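Local coordinates for protein HMG-CoA Lyase (PDB 1YDO) that is a TIM-barrel protein of the HMGL-like family that pairs with a second copy of itself, at residues W279-M284 against R291-F296. Residues are numbered along the deposited sequence; the frame is centred on the assembly and turned at random.
Sequences WIEEKM and RNLQVF
E281 meets L293 and Q294 where the C-terminal part of helix 270-284 faces the short helix 291-296. The contact is small: the two segments bury 103 Å² between them. E281 reaches across with CG anti to its own N (chi1 -153°) and the chain extended beyond it, which carries the carboxylate out to the second helix. There CD2 of L293 lies over one face of the carboxylate, with E281 CD 3.7 Å from L293 CD2. This is a van der Waals contact; the oxygens bond elsewhere. Q294 starts away from the first helix but bends at chi2 (-47°), which brings its amide back. E281 OE1 and Q294 NE2 stay 3.7 Å apart, too far for a hydrogen bond, and the two planes are turned 68° from each other. Q294 NE2 makes a weak hydrogen bond to S290 O instead. E281 OE1 accepts a hydrogen bond from the backbone N-H of L288, and OE2 forms a salt bridge with K297 NZ. The carboxylate of the buried E281 therefore ties helix 270-284 to L288 in the connection between the helices and to the residue just after helix 291-296. L293 also rests on A277 and K278. The contact joins two consecutive helices at the C-terminal end of a TIM-barrel (beta/alpha)8 chain, outside the barrel strands.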
# COMPACT_ATOMS: atom_id res chain seq x y z
N TRP A 279 -1.93 -15.53 -14.39
CA TRP A 279 -1.53 -16.00 -15.70
C TRP A 279 -0.22 -15.39 -16.16
O TRP A 279 0.76 -16.10 -16.31
CB TRP A 279 -2.62 -15.70 -16.71
CG TRP A 279 -2.54 -16.57 -17.91
CD1 TRP A 279 -2.96 -17.85 -18.02
CD2 TRP A 279 -1.95 -16.23 -19.17
NE1 TRP A 279 -2.68 -18.34 -19.27
CE2 TRP A 279 -2.05 -17.37 -20.00
CE3 TRP A 279 -1.34 -15.08 -19.68
CZ2 TRP A 279 -1.57 -17.39 -21.32
CZ3 TRP A 279 -0.85 -15.10 -20.99
CH2 TRP A 279 -0.97 -16.25 -21.79
N ILE A 280 -0.22 -14.08 -16.40
CA ILE A 280 0.99 -13.38 -16.84
C ILE A 280 2.15 -13.58 -15.88
O ILE A 280 3.29 -13.67 -16.31
CB ILE A 280 0.78 -11.88 -16.92
CG1 ILE A 280 -0.47 -11.53 -16.13
CG2 ILE A 280 0.75 -11.42 -18.37
CD1 ILE A 280 -0.38 -10.23 -15.41
N GLU A 281 1.86 -13.62 -14.59
CA GLU A 281 2.91 -13.82 -13.62
C GLU A 281 3.67 -15.09 -13.98
O GLU A 281 4.89 -15.16 -13.87
CB GLU A 281 2.34 -13.96 -12.21
CG GLU A 281 3.31 -13.53 -11.13
CD GLU A 281 3.01 -14.16 -9.80
OE1 GLU A 281 3.51 -13.63 -8.78
OE2 GLU A 281 2.29 -15.18 -9.77
N GLU A 282 2.93 -16.11 -14.41
CA GLU A 282 3.54 -17.37 -14.79
C GLU A 282 4.28 -17.22 -16.10
O GLU A 282 5.34 -17.80 -16.28
CB GLU A 282 2.48 -18.47 -14.90
CG GLU A 282 1.93 -18.90 -13.54
CD GLU A 282 0.65 -19.72 -13.62
OE1 GLU A 282 0.18 -20.17 -12.55
OE2 GLU A 282 0.11 -19.90 -14.74
N LYS A 283 3.74 -16.42 -17.01
CA LYS A 283 4.41 -16.22 -18.28
C LYS A 283 5.62 -15.33 -18.04
O LYS A 283 6.55 -15.31 -18.83
CB LYS A 283 3.47 -15.57 -19.30
CG LYS A 283 3.07 -16.48 -20.44
CD LYS A 283 2.30 -17.68 -19.92
CE LYS A 283 1.98 -18.67 -21.03
NZ LYS A 283 1.32 -19.90 -20.50
N MSE A 284 5.60 -14.62 -16.92
CA MSE A 284 6.69 -13.72 -16.59
C MSE A 284 7.80 -14.47 -15.86
O MSE A 284 8.95 -14.02 -15.81
CB MSE A 284 6.17 -12.58 -15.70
CG MSE A 284 6.96 -11.29 -15.82
SE MSE A 284 6.35 -10.21 -17.29
CE MSE A 284 7.37 -11.02 -18.72
N ARG A 291 -0.47 -7.62 -3.96
CA ARG A 291 -0.72 -8.23 -2.67
C ARG A 291 -1.85 -9.25 -2.77
O ARG A 291 -1.71 -10.36 -2.27
CB ARG A 291 -1.10 -7.20 -1.62
CG ARG A 291 -0.07 -6.12 -1.38
CD ARG A 291 1.24 -6.67 -0.87
NE ARG A 291 2.10 -5.58 -0.43
CZ ARG A 291 3.37 -5.72 -0.09
NH1 ARG A 291 3.94 -6.92 -0.16
NH2 ARG A 291 4.07 -4.67 0.31
N ASN A 292 -2.97 -8.88 -3.39
CA ASN A 292 -4.07 -9.83 -3.49
C ASN A 292 -3.74 -11.02 -4.36
O ASN A 292 -4.30 -12.10 -4.19
CB ASN A 292 -5.35 -9.17 -3.99
CG ASN A 292 -6.08 -8.41 -2.89
OD1 ASN A 292 -5.74 -7.27 -2.59
ND2 ASN A 292 -7.07 -9.05 -2.27
N LEU A 293 -2.83 -10.84 -5.31
CA LEU A 293 -2.46 -11.96 -6.14
C LEU A 293 -1.82 -13.00 -5.25
O LEU A 293 -2.08 -14.20 -5.40
CB LEU A 293 -1.48 -11.53 -7.23
CG LEU A 293 -0.99 -12.67 -8.13
CD1 LEU A 293 -2.16 -13.31 -8.88
CD2 LEU A 293 0.02 -12.13 -9.13
N GLN A 294 -0.98 -12.57 -4.31
CA GLN A 294 -0.33 -13.53 -3.41
C GLN A 294 -1.39 -14.26 -2.58
O GLN A 294 -1.35 -15.49 -2.44
CB GLN A 294 0.65 -12.82 -2.48
CG GLN A 294 1.68 -11.98 -3.22
CD GLN A 294 2.32 -12.73 -4.39
OE1 GLN A 294 2.92 -13.79 -4.19
NE2 GLN A 294 2.19 -12.18 -5.60
N VAL A 295 -2.34 -13.51 -2.04
CA VAL A 295 -3.42 -14.09 -1.26
C VAL A 295 -4.22 -15.07 -2.11
O VAL A 295 -4.63 -16.13 -1.66
CB VAL A 295 -4.36 -12.98 -0.74
CG1 VAL A 295 -5.51 -13.58 0.05
CG2 VAL A 295 -3.59 -12.01 0.12
N PHE A 296 -4.43 -14.70 -3.37
CA PHE A 296 -5.18 -15.54 -4.28
C PHE A 296 -4.48 -16.89 -4.44
O PHE A 296 -5.12 -17.94 -4.38
CB PHE A 296 -5.29 -14.86 -5.63
CG PHE A 296 -6.12 -15.61 -6.62
CD1 PHE A 296 -7.47 -15.80 -6.40
CD2 PHE A 296 -5.55 -16.10 -7.78
CE1 PHE A 296 -8.25 -16.47 -7.33
CE2 PHE A 296 -6.33 -16.77 -8.71
CZ PHE A 296 -7.67 -16.95 -8.49